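Local structure of japanin (Rhipicephalus appendiculatus, 4BOE) at residues R43-V48 / D80-N85; F63-E68 / L74-S79; F101-D106 / S112-W117. The protein binds cholesterol in a lipocalin pocket and, secreted in tick saliva, dampens host immunity by blocking the differentiation of dendritic cells from monocytes. All coordinates share one frame; numbering follows the deposited sequence. Where two conformers were deposited one is given.

How the interactions relate
All three contacts involve strands of one curled antiparallel sheet, and each includes at least one residue of the cholesterol pocket. Interactions 2 and 3 are hairpins held by paired backbone bonds; interaction 1 instead packs a short helix on a strand, by side chains alone. Interaction 3 is buried almost throughout, whereas interaction 2 has a wet face of lysine, arginine and glutamine, and interaction 1 is largely buried with one exposed tyrosine. Interactions 1 and 2 are continuous: strands 40-49 and 59-66 are neighbours, and strand 73-78 runs on to helix 80-85. Interaction 3 lies across the chain's centre from interaction 1, about 17 Å between centres, and touches interaction 2 where Leu104 meets Leu74.

Interaction 1. Residues R43-V48 / D80-N85; sequences RSLIYV and DYVRDN
Leu45 and Val82 make the apolar half of this contact, between strand 43-48 and the short helix 80-85. A single methyl of the leucine does the touching: CD2 of Leu45 lies 4.1 Å from CG1 of Val82 and 4.2 Å from CG2 of the same valine, so it faces the fork of the valine rather than one branch. Leu45 reaches that far because its CG is anti to the backbone N (chi1 -179°), which carries the branch out from the strand toward the helix; CA of Leu45 and CA of Val82 remain 8.2 Å apart.

The second meeting is between two tyrosines. The hydroxyl of Tyr47 comes to the edge of the Tyr81 ring, near its plane, with OH of Tyr47 3.5 Å from CE1 of Tyr81. The hydroxyl oxygens, OH of Tyr47 and OH of Tyr81, stay 3.9 Å apart, so this is an oxygen against a ring edge, not a hydroxyl pair, and the rings do not stack. The amide of Asn85, one helical turn on, settles over a face of the Tyr81 ring, with ND2 3.4 Å above the plane and displaced toward the rim.

Backbone bonds keep the helical turn in shape: Asp84 N donates to Asp80 O, and Asn85 N to Tyr81 O. At its start the side chain of Ser79 caps Val82 N, while Arg83 NE reaches back to Ala78 O. Leu86, just past the helix, packs on both Leu45 and Tyr47, and Ala88 on Val82.

Leu45 also touches the bound cholesterol, which places its side chain on the inner surface of the barrel. The helix belongs to the connection between strands 73-78 and 91-98, folded against the interior side of strand 40-49, consistent with a loop at the ligand entrance of a lipocalin barrel.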
loop_
_atom_site.group_PDB
_atom_site.type_symbol
_atom_site.label_atom_id
_atom_site.label_comp_id
_atom_site.label_asym_id
_atom_site.label_seq_id
_atom_site.Cartn_x
_atom_site.Cartn_y
_atom_site.Cartn_z
ATOM N N ARG A 43 4.193 -5.688 9.426
ATOM C CA ARG A 43 3.777 -4.314 9.258
ATOM C C ARG A 43 2.314 -4.195 9.728
ATOM O O ARG A 43 1.566 -5.173 9.739
ATOM C CB ARG A 43 3.842 -3.880 7.783
ATOM C CG ARG A 43 5.129 -4.188 7.005
ATOM C CD ARG A 43 5.039 -3.542 5.597
ATOM N NE ARG A 43 5.064 -2.091 5.730
ATOM C CZ ARG A 43 6.141 -1.319 5.770
ATOM N NH1 ARG A 43 7.344 -1.833 5.551
ATOM N NH2 ARG A 43 6.018 -0.009 5.966
ATOM N N SER A 44 1.914 -2.998 10.053
ATOM C CA SER A 44 0.515 -2.707 10.352
ATOM C C SER A 44 -0.158 -2.133 9.108
ATOM O O SER A 44 0.517 -1.606 8.236
ATOM C CB SER A 44 0.407 -1.686 11.480
ATOM O OG SER A 44 0.958 -0.445 11.078
ATOM N N LEU A 45 -1.477 -2.273 9.015
ATOM C CA LEU A 45 -2.297 -1.651 8.004
ATOM C C LEU A 45 -3.170 -0.691 8.799
ATOM O O LEU A 45 -3.909 -1.124 9.663
ATOM C CB LEU A 45 -3.125 -2.672 7.238
ATOM C CG LEU A 45 -4.007 -2.094 6.133
ATOM C CD1 LEU A 45 -3.185 -1.470 5.012
ATOM C CD2 LEU A 45 -4.861 -3.156 5.590
ATOM N N ILE A 46 -2.996 0.606 8.587
ATOM C CA ILE A 46 -3.677 1.670 9.299
ATOM C C ILE A 46 -4.617 2.396 8.329
ATOM O O ILE A 46 -4.255 2.665 7.189
ATOM C CB ILE A 46 -2.637 2.660 9.888
ATOM C CG1 ILE A 46 -1.570 1.974 10.753
ATOM C CG2 ILE A 46 -3.294 3.799 10.667
ATOM C CD1 ILE A 46 -2.114 1.219 11.940
ATOM N N TYR A 47 -5.808 2.737 8.798
ATOM C CA TYR A 47 -6.784 3.487 7.990
ATOM C C TYR A 47 -7.848 4.072 8.869
ATOM O O TYR A 47 -7.901 3.772 10.053
ATOM C CB TYR A 47 -7.404 2.606 6.896
ATOM C CG TYR A 47 -8.125 1.384 7.399
ATOM C CD1 TYR A 47 -7.428 0.232 7.738
ATOM C CD2 TYR A 47 -9.515 1.361 7.499
ATOM C CE1 TYR A 47 -8.090 -0.902 8.216
ATOM C CE2 TYR A 47 -10.186 0.239 7.961
ATOM C CZ TYR A 47 -9.472 -0.903 8.298
ATOM O OH TYR A 47 -10.124 -2.016 8.772
ATOM N N VAL A 48 -8.651 4.934 8.311
ATOM C CA VAL A 48 -9.821 5.459 8.997
ATOM C C VAL A 48 -11.078 4.935 8.275
ATOM O O VAL A 48 -11.109 4.834 7.058
ATOM C CB VAL A 48 -9.848 7.010 9.204
ATOM C CG1 VAL A 48 -8.621 7.468 9.971
ATOM C CG2 VAL A 48 -9.969 7.768 7.896
ATOM N N ASP A 80 -6.389 -12.613 9.346
ATOM C CA ASP A 80 -7.712 -13.057 8.924
ATOM C C ASP A 80 -8.637 -11.851 8.664
ATOM O O ASP A 80 -9.372 -11.830 7.675
ATOM C CB ASP A 80 -8.283 -13.963 10.015
ATOM C CG ASP A 80 -9.604 -14.548 9.644
ATOM O OD1 ASP A 80 -10.614 -13.815 9.707
ATOM O OD2 ASP A 80 -9.632 -15.722 9.232
ATOM N N TYR A 81 -8.580 -10.846 9.548
ATOM C CA TYR A 81 -9.386 -9.632 9.400
ATOM C C TYR A 81 -9.078 -8.914 8.075
ATOM O O TYR A 81 -10.000 -8.512 7.371
ATOM C CB TYR A 81 -9.104 -8.674 10.603
ATOM C CG TYR A 81 -10.033 -7.476 10.627
ATOM C CD1 TYR A 81 -9.785 -6.365 9.837
ATOM C CD2 TYR A 81 -11.211 -7.497 11.369
ATOM C CE1 TYR A 81 -10.708 -5.329 9.741
ATOM C CE2 TYR A 81 -12.090 -6.428 11.359
ATOM C CZ TYR A 81 -11.829 -5.328 10.560
ATOM O OH TYR A 81 -12.755 -4.312 10.520
ATOM N N VAL A 82 -7.777 -8.704 7.780
ATOM C CA VAL A 82 -7.317 -8.009 6.569
ATOM C C VAL A 82 -7.648 -8.824 5.308
ATOM O O VAL A 82 -8.038 -8.254 4.296
ATOM C CB VAL A 82 -5.810 -7.663 6.677
ATOM C CG1 VAL A 82 -5.240 -7.194 5.339
ATOM C CG2 VAL A 82 -5.573 -6.625 7.776
ATOM N N ARG A 83 -7.495 -10.153 5.370
ATOM C CA ARG A 83 -7.864 -11.030 4.250
ATOM C C ARG A 83 -9.386 -11.050 4.028
ATOM O O ARG A 83 -9.852 -10.972 2.894
ATOM C CB ARG A 83 -7.353 -12.446 4.497
ATOM C CG ARG A 83 -5.856 -12.545 4.387
ATOM C CD ARG A 83 -5.361 -13.980 4.432
ATOM N NE ARG A 83 -5.310 -14.508 5.798
ATOM C CZ ARG A 83 -6.120 -15.430 6.318
ATOM N NH1 ARG A 83 -7.102 -15.956 5.589
ATOM N NH2 ARG A 83 -5.960 -15.829 7.575
ATOM N N ASP A 84 -10.151 -11.121 5.119
ATOM C CA ASP A 84 -11.614 -11.158 5.070
ATOM C C ASP A 84 -12.229 -9.818 4.564
ATOM O O ASP A 84 -13.103 -9.830 3.696
ATOM C CB ASP A 84 -12.158 -11.496 6.500
ATOM C CG ASP A 84 -13.640 -11.789 6.651
ATOM O OD1 ASP A 84 -14.327 -11.930 5.616
ATOM O OD2 ASP A 84 -14.103 -11.932 7.817
ATOM N N ASN A 85 -11.793 -8.692 5.107
ATOM C CA ASN A 85 -12.416 -7.387 4.819
ATOM C C ASN A 85 -11.727 -6.439 3.808
ATOM O O ASN A 85 -12.413 -5.584 3.257
ATOM C CB ASN A 85 -12.575 -6.637 6.156
ATOM C CG ASN A 85 -13.693 -7.220 7.036
ATOM O OD1 ASN A 85 -14.775 -7.572 6.561
ATOM N ND2 ASN A 85 -13.434 -7.440 8.307
#

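Interaction 2. Residues F63-E68 / L74-S79; sequences FQVKWE and LRVKAS. With CLR (cholesterol), chain C.
Phe63 meets the facing strand through its CB, 4.0 Å from CB of Ala78, while most of its ring turns away to the ligand. With CG between the backbone N and the carbonyl carbon (chi1 63°), the ring lies against the cholesterol tail: CE2 of Phe63 is 3.7 Å from C24 of the sterol, and methyl C21 lies over one face, displaced toward the rim. CG1 of Val65 fills the ring edge in plane. Beside it, Val65 and Val76 point the same way, CG1 of Val65 lying 3.9 Å from CG2 of Val76. An alanine replacing Phe63 would be likely to open a gap beside the sterol tail and leave Val65 CG1 without its ring.

Two hydrogen-bonded pairs fix the register. Gln64 and Lys77 exchange bonds of 2.8 Å (N to O both ways). Lys66 N to Arg75 O and Arg75 N to Lys66 O are longer, each 3.0 Å.

On the other face Lys66 and Arg75 run side by side, their like charges held apart; Arg75 NE is salt-bridged to Asp91. Amide NE2 of Gln64 rests on CE of Lys77, whose ammonium makes a cation-pi contact with Trp40. Just past the strand, Ser79 is the N-cap of the following helix, its OG on Val82 N.

This is an antiparallel beta hairpin of the lipocalin barrel, with Phe63, Val65 and Val76 facing inward and the polar side chains outward.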
loop_
_atom_site.group_PDB
_atom_site.type_symbol
_atom_site.label_atom_id
_atom_site.label_comp_id
_atom_site.label_asym_id
_atom_site.label_seq_id
_atom_site.Cartn_x
_atom_site.Cartn_y
_atom_site.Cartn_z
ATOM N N PHE A 63 -0.128 -7.523 9.048
ATOM C CA PHE A 63 0.247 -8.490 8.039
ATOM C C PHE A 63 1.758 -8.669 8.029
ATOM O O PHE A 63 2.501 -7.868 8.579
ATOM C CB PHE A 63 -0.301 -8.074 6.651
ATOM C CG PHE A 63 0.231 -6.779 6.084
ATOM C CD1 PHE A 63 -0.319 -5.556 6.459
ATOM C CD2 PHE A 63 1.290 -6.779 5.187
ATOM C CE1 PHE A 63 0.201 -4.357 5.969
ATOM C CE2 PHE A 63 1.818 -5.574 4.712
ATOM C CZ PHE A 63 1.239 -4.374 5.073
ATOM N N GLN A 64 2.202 -9.729 7.427
ATOM C CA GLN A 64 3.615 -9.965 7.270
ATOM C C GLN A 64 3.948 -10.032 5.765
ATOM O O GLN A 64 3.117 -10.450 4.970
ATOM C CB GLN A 64 4.023 -11.270 7.955
ATOM C CG GLN A 64 3.842 -11.234 9.450
ATOM C CD GLN A 64 4.438 -12.473 10.045
ATOM O OE1 GLN A 64 5.560 -12.481 10.544
ATOM N NE2 GLN A 64 3.778 -13.568 9.834
ATOM N N VAL A 65 5.163 -9.617 5.405
ATOM C CA VAL A 65 5.649 -9.645 4.028
ATOM C C VAL A 65 7.040 -10.246 3.933
ATOM O O VAL A 65 7.892 -10.044 4.797
ATOM C CB VAL A 65 5.581 -8.253 3.310
ATOM C CG1 VAL A 65 4.156 -7.746 3.266
ATOM C CG2 VAL A 65 6.450 -7.222 3.997
ATOM N N LYS A 66 7.276 -10.921 2.834
ATOM C CA LYS A 66 8.553 -11.530 2.510
ATOM C C LYS A 66 8.931 -11.144 1.083
ATOM O O LYS A 66 8.115 -11.294 0.185
ATOM C CB LYS A 66 8.462 -13.071 2.600
ATOM C CG LYS A 66 9.795 -13.792 2.518
ATOM C CD LYS A 66 9.675 -15.295 2.473
ATOM C CE LYS A 66 9.087 -15.811 1.179
ATOM N NZ LYS A 66 9.322 -17.271 0.995
ATOM N N TRP A 67 10.187 -10.724 0.870
ATOM C CA TRP A 67 10.719 -10.480 -0.471
ATOM C C TRP A 67 12.120 -11.079 -0.622
ATOM O O TRP A 67 13.051 -10.623 0.025
ATOM C CB TRP A 67 10.744 -9.003 -0.810
ATOM C CG TRP A 67 11.272 -8.718 -2.185
ATOM C CD1 TRP A 67 10.735 -9.120 -3.377
ATOM C CD2 TRP A 67 12.454 -7.970 -2.505
ATOM N NE1 TRP A 67 11.496 -8.643 -4.422
ATOM C CE2 TRP A 67 12.541 -7.910 -3.915
ATOM C CE3 TRP A 67 13.518 -7.458 -1.741
ATOM C CZ2 TRP A 67 13.585 -7.270 -4.563
ATOM C CZ3 TRP A 67 14.581 -6.859 -2.397
ATOM C CH2 TRP A 67 14.599 -6.761 -3.790
ATOM N N GLU A 68 12.249 -12.108 -1.460
ATOM C CA GLU A 68 13.556 -12.702 -1.807
ATOM C C GLU A 68 14.230 -11.719 -2.811
ATOM O O GLU A 68 13.533 -11.220 -3.694
ATOM C CB GLU A 68 13.390 -14.061 -2.504
ATOM C CG GLU A 68 12.711 -15.137 -1.675
ATOM C CD GLU A 68 13.667 -15.977 -0.851
ATOM O OE1 GLU A 68 14.577 -15.395 -0.214
ATOM O OE2 GLU A 68 13.524 -17.222 -0.870
ATOM N N LEU A 74 6.011 -10.258 -4.272
ATOM C CA LEU A 74 5.972 -9.899 -2.861
ATOM C C LEU A 74 5.032 -10.936 -2.208
ATOM O O LEU A 74 3.885 -11.070 -2.628
ATOM C CB LEU A 74 5.403 -8.493 -2.660
ATOM C CG LEU A 74 5.348 -7.967 -1.243
ATOM C CD1 LEU A 74 6.752 -7.863 -0.651
ATOM C CD2 LEU A 74 4.683 -6.645 -1.211
ATOM N N ARG A 75 5.501 -11.634 -1.181
ATOM C CA ARG A 75 4.672 -12.625 -0.454
ATOM C C ARG A 75 3.982 -11.899 0.712
ATOM O O ARG A 75 4.642 -11.175 1.425
ATOM C CB ARG A 75 5.531 -13.796 0.071
ATOM C CG ARG A 75 5.601 -14.999 -0.861
ATOM C CD ARG A 75 6.281 -14.731 -2.184
ATOM N NE ARG A 75 5.878 -15.721 -3.192
ATOM C CZ ARG A 75 6.674 -16.579 -3.832
ATOM N NH1 ARG A 75 7.986 -16.601 -3.590
ATOM N NH2 ARG A 75 6.168 -17.422 -4.725
ATOM N N VAL A 76 2.677 -12.090 0.891
ATOM C CA VAL A 76 1.915 -11.403 1.948
ATOM C C VAL A 76 1.174 -12.442 2.787
ATOM O O VAL A 76 0.493 -13.263 2.213
ATOM C CB VAL A 76 0.945 -10.331 1.347
ATOM C CG1 VAL A 76 0.043 -9.706 2.422
ATOM C CG2 VAL A 76 1.718 -9.251 0.585
ATOM N N LYS A 77 1.365 -12.447 4.128
ATOM C CA LYS A 77 0.604 -13.300 5.060
ATOM C C LYS A 77 -0.192 -12.315 5.911
ATOM O O LYS A 77 0.308 -11.743 6.872
ATOM C CB LYS A 77 1.494 -14.206 5.937
ATOM C CG LYS A 77 2.101 -15.361 5.178
ATOM C CD LYS A 77 2.767 -16.443 6.063
ATOM C CE LYS A 77 3.667 -15.933 7.152
ATOM N NZ LYS A 77 4.405 -17.033 7.838
ATOM N N ALA A 78 -1.368 -12.005 5.449
ATOM C CA ALA A 78 -2.233 -11.045 6.097
ATOM C C ALA A 78 -3.095 -11.706 7.164
ATOM O O ALA A 78 -3.475 -12.873 7.038
ATOM C CB ALA A 78 -3.121 -10.347 5.074
ATOM N N SER A 79 -3.434 -10.925 8.199
ATOM C CA SER A 79 -4.327 -11.404 9.240
ATOM C C SER A 79 -5.673 -11.794 8.624
ATOM O O SER A 79 -6.053 -11.375 7.522
ATOM C CB SER A 79 -4.548 -10.326 10.296
ATOM O OG SER A 79 -5.299 -9.253 9.749
HETATM C C1 CLR C . -7.858 0.114 0.750
HETATM C C2 CLR C . -9.115 0.915 0.420
HETATM C C3 CLR C . -9.005 1.586 -0.933
HETATM C C4 CLR C . -8.721 0.560 -2.010
HETATM C C5 CLR C . -7.541 -0.330 -1.682
HETATM C C6 CLR C . -6.583 -0.528 -2.579
HETATM C C7 CLR C . -5.371 -1.380 -2.372
HETATM C C8 CLR C . -5.516 -2.321 -1.181
HETATM C C9 CLR C . -6.115 -1.550 0.017
HETATM C C10 CLR C . -7.533 -0.970 -0.291
HETATM C C11 CLR C . -6.070 -2.379 1.314
HETATM C C12 CLR C . -4.697 -2.983 1.608
HETATM C C13 CLR C . -4.151 -3.821 0.438
HETATM C C14 CLR C . -4.156 -2.899 -0.799
HETATM C C15 CLR C . -3.353 -3.690 -1.839
HETATM C C16 CLR C . -2.232 -4.310 -1.003
HETATM C C17 CLR C . -2.641 -4.154 0.483
HETATM C C18 CLR C . -5.001 -5.093 0.243
HETATM C C19 CLR C . -8.632 -2.054 -0.250
HETATM C C20 CLR C . -2.144 -5.320 1.358
HETATM C C21 CLR C . -2.523 -5.164 2.838
HETATM C C22 CLR C . -0.625 -5.518 1.204
HETATM C C23 CLR C . 0.255 -4.248 1.306
HETATM C C24 CLR C . 1.714 -4.562 1.163
HETATM C C25 CLR C . 2.729 -3.449 1.014
HETATM C C26 CLR C . 2.310 -2.003 0.942
HETATM C C27 CLR C . 4.048 -3.650 1.718
HETATM O O1 CLR C . -10.256 2.219 -1.236
#

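Interaction 3. Residues F101-D106 / S112-W117; sequences FLLLSD and STCSLW. With CLR (cholesterol), chain C.
Trp117 and Leu102 hold each other by a pair of backbone bonds, each 2.9 Å: Leu102 N to Trp117 O, and Trp117 N to Leu102 O. Leu104 and Ser115 repeat the exchange, and Asp106 N closes the series with a bond to Thr113 O. Oxygen O of Asp106 is satisfied by a side chain instead: Ser112 OG donates to it over 2.6 Å, in the carbonyl plane and on a lone pair. Ser112 O accepts a hydrogen bond from a water 2.7 Å away, and that same water is hydrogen-bonded to Ser105 OG, which also has Arg95 NH1 as partner.

The two strands form a beta hairpin of the lipocalin barrel, Ser115 and Trp117 facing the sterol while Leu103 and Leu116 turn outward to helix 128-137. On the inner side Trp117 NE1 donates to Ser115 OG, 2.9 Å away and 22° out of the indole plane. That acceptor is in place because Ser115 OG sits between the backbone N and carbonyl carbon (chi1 63°). The bond is likely to help hold the indole's rotation, with methyl C26 of cholesterol 3.5 Å above the plane of the Trp117 ring, over its centre, a CH-pi contact. Leu104 CD1 comes up obliquely, 4.0 Å from Trp117 NE1.

At the loop end, Thr113 OG1 is hydrogen-bonded to Glu109 OE1, and Asp106 OD2 accepts from Glu109 N. Cys114, disulfide-bonded to Cys138, has its N on Ser18 OG of the adjoining strand 12-18.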
loop_
_atom_site.group_PDB
_atom_site.type_symbol
_atom_site.label_atom_id
_atom_site.label_comp_id
_atom_site.label_asym_id
_atom_site.label_seq_id
_atom_site.Cartn_x
_atom_site.Cartn_y
_atom_site.Cartn_z
ATOM N N PHE A 101 9.092 4.559 -3.461
ATOM C CA PHE A 101 7.814 4.152 -4.048
ATOM C C PHE A 101 7.801 2.674 -4.418
ATOM O O PHE A 101 8.836 2.056 -4.612
ATOM C CB PHE A 101 7.357 5.045 -5.218
ATOM C CG PHE A 101 7.890 4.617 -6.557
ATOM C CD1 PHE A 101 7.229 3.659 -7.306
ATOM C CD2 PHE A 101 9.098 5.110 -7.035
ATOM C CE1 PHE A 101 7.781 3.172 -8.479
ATOM C CE2 PHE A 101 9.635 4.636 -8.228
ATOM C CZ PHE A 101 8.978 3.665 -8.935
ATOM N N LEU A 102 6.595 2.115 -4.446
ATOM C CA LEU A 102 6.358 0.744 -4.802
ATOM C C LEU A 102 5.065 0.641 -5.605
ATOM O O LEU A 102 4.040 1.207 -5.207
ATOM C CB LEU A 102 6.278 -0.070 -3.497
ATOM C CG LEU A 102 5.972 -1.537 -3.627
ATOM C CD1 LEU A 102 7.087 -2.278 -4.416
ATOM C CD2 LEU A 102 5.753 -2.146 -2.266
ATOM N N LEU A 103 5.110 -0.081 -6.722
ATOM C CA LEU A 103 3.928 -0.284 -7.560
ATOM C C LEU A 103 3.670 -1.793 -7.649
ATOM O O LEU A 103 4.504 -2.522 -8.181
ATOM C CB LEU A 103 4.148 0.333 -8.956
ATOM C CG LEU A 103 3.000 0.229 -9.944
ATOM C CD1 LEU A 103 1.759 0.934 -9.428
ATOM C CD2 LEU A 103 3.410 0.832 -11.285
ATOM N N LEU A 104 2.527 -2.242 -7.101
ATOM C CA LEU A 104 2.113 -3.637 -7.041
ATOM C C LEU A 104 0.934 -3.935 -7.930
ATOM O O LEU A 104 0.083 -3.081 -8.097
ATOM C CB LEU A 104 1.701 -3.998 -5.598
ATOM C CG LEU A 104 2.717 -3.851 -4.518
ATOM C CD1 LEU A 104 2.077 -4.214 -3.144
ATOM C CD2 LEU A 104 3.950 -4.697 -4.812
ATOM N N SER A 105 0.854 -5.159 -8.453
ATOM C CA SER A 105 -0.269 -5.605 -9.304
ATOM C C SER A 105 -0.786 -6.926 -8.779
ATOM O O SER A 105 -0.022 -7.716 -8.248
ATOM C CB SER A 105 0.141 -5.838 -10.773
ATOM O OG SER A 105 0.335 -4.660 -11.526
ATOM N N ASP A 106 -2.039 -7.217 -9.074
ATOM C CA ASP A 106 -2.631 -8.512 -8.762
ATOM C C ASP A 106 -2.059 -9.626 -9.673
ATOM O O ASP A 106 -1.814 -9.398 -10.852
ATOM C CB ASP A 106 -4.163 -8.472 -8.940
ATOM C CG ASP A 106 -4.816 -9.614 -8.204
ATOM O OD1 ASP A 106 -4.815 -9.586 -6.964
ATOM O OD2 ASP A 106 -5.180 -10.610 -8.861
ATOM N N SER A 112 -5.264 -6.910 -14.533
ATOM C CA SER A 112 -4.645 -6.838 -13.224
ATOM C C SER A 112 -4.801 -5.491 -12.463
ATOM O O SER A 112 -4.328 -4.467 -12.955
ATOM C CB SER A 112 -3.178 -7.181 -13.360
ATOM O OG SER A 112 -2.594 -7.263 -12.082
ATOM N N THR A 113 -5.406 -5.526 -11.245
ATOM C CA THR A 113 -5.568 -4.333 -10.427
ATOM C C THR A 113 -4.219 -3.958 -9.826
ATOM O O THR A 113 -3.394 -4.823 -9.542
ATOM C CB THR A 113 -6.642 -4.479 -9.354
ATOM O OG1 THR A 113 -6.269 -5.489 -8.440
ATOM C CG2 THR A 113 -8.031 -4.716 -9.939
ATOM N N CYS A 114 -4.080 -2.682 -9.551
ATOM C CA CYS A 114 -2.828 -2.124 -9.043
ATOM C C CYS A 114 -3.007 -1.233 -7.831
ATOM O O CYS A 114 -4.068 -0.708 -7.581
ATOM C CB CYS A 114 -2.091 -1.374 -10.157
ATOM S SG CYS A 114 -2.312 0.429 -10.102
ATOM N N SER A 115 -1.890 -1.022 -7.121
ATOM C CA SER A 115 -1.778 -0.139 -5.958
ATOM C C SER A 115 -0.383 0.515 -5.992
ATOM O O SER A 115 0.622 -0.158 -6.265
ATOM C CB SER A 115 -2.078 -0.821 -4.626
ATOM O OG SER A 115 -1.196 -1.860 -4.277
ATOM N N LEU A 116 -0.360 1.838 -5.793
ATOM C CA LEU A 116 0.839 2.647 -5.770
ATOM C C LEU A 116 1.027 3.127 -4.346
ATOM O O LEU A 116 0.096 3.650 -3.758
ATOM C CB LEU A 116 0.698 3.839 -6.733
ATOM C CG LEU A 116 1.826 4.877 -6.690
ATOM C CD1 LEU A 116 3.110 4.303 -7.174
ATOM C CD2 LEU A 116 1.436 6.108 -7.455
ATOM N N TRP A 117 2.229 2.925 -3.804
ATOM C CA TRP A 117 2.616 3.271 -2.448
ATOM C C TRP A 117 3.801 4.173 -2.502
ATOM O O TRP A 117 4.705 3.947 -3.286
ATOM C CB TRP A 117 2.991 1.993 -1.675
ATOM C CG TRP A 117 1.902 0.981 -1.659
ATOM C CD1 TRP A 117 1.650 0.033 -2.608
ATOM C CD2 TRP A 117 0.880 0.835 -0.659
ATOM N NE1 TRP A 117 0.491 -0.636 -2.306
ATOM C CE2 TRP A 117 0.021 -0.197 -1.093
ATOM C CE3 TRP A 117 0.620 1.457 0.578
ATOM C CZ2 TRP A 117 -1.073 -0.621 -0.340
ATOM C CZ3 TRP A 117 -0.530 1.095 1.288
ATOM C CH2 TRP A 117 -1.359 0.064 0.828
HETATM C C1 CLR C . -7.858 0.114 0.750
HETATM C C2 CLR C . -9.115 0.915 0.420
HETATM C C3 CLR C . -9.005 1.586 -0.933
HETATM C C4 CLR C . -8.721 0.560 -2.010
HETATM C C5 CLR C . -7.541 -0.330 -1.682
HETATM C C6 CLR C . -6.583 -0.528 -2.579
HETATM C C7 CLR C . -5.371 -1.380 -2.372
HETATM C C8 CLR C . -5.516 -2.321 -1.181
HETATM C C9 CLR C . -6.115 -1.550 0.017
HETATM C C10 CLR C . -7.533 -0.970 -0.291
HETATM C C11 CLR C . -6.070 -2.379 1.314
HETATM C C12 CLR C . -4.697 -2.983 1.608
HETATM C C13 CLR C . -4.151 -3.821 0.438
HETATM C C14 CLR C . -4.156 -2.899 -0.799
HETATM C C15 CLR C . -3.353 -3.690 -1.839
HETATM C C16 CLR C . -2.232 -4.310 -1.003
HETATM C C17 CLR C . -2.641 -4.154 0.483
HETATM C C18 CLR C . -5.001 -5.093 0.243
HETATM C C19 CLR C . -8.632 -2.054 -0.250
HETATM C C20 CLR C . -2.144 -5.320 1.358
HETATM C C21 CLR C . -2.523 -5.164 2.838
HETATM C C22 CLR C . -0.625 -5.518 1.204
HETATM C C23 CLR C . 0.255 -4.248 1.306
HETATM C C24 CLR C . 1.714 -4.562 1.163
HETATM C C25 CLR C . 2.729 -3.449 1.014
HETATM C C26 CLR C . 2.310 -2.003 0.942
HETATM C C27 CLR C . 4.048 -3.650 1.718
HETATM O O1 CLR C . -10.256 2.219 -1.236
HETATM O O HOH W 1 -1.779 -3.606 -12.846
#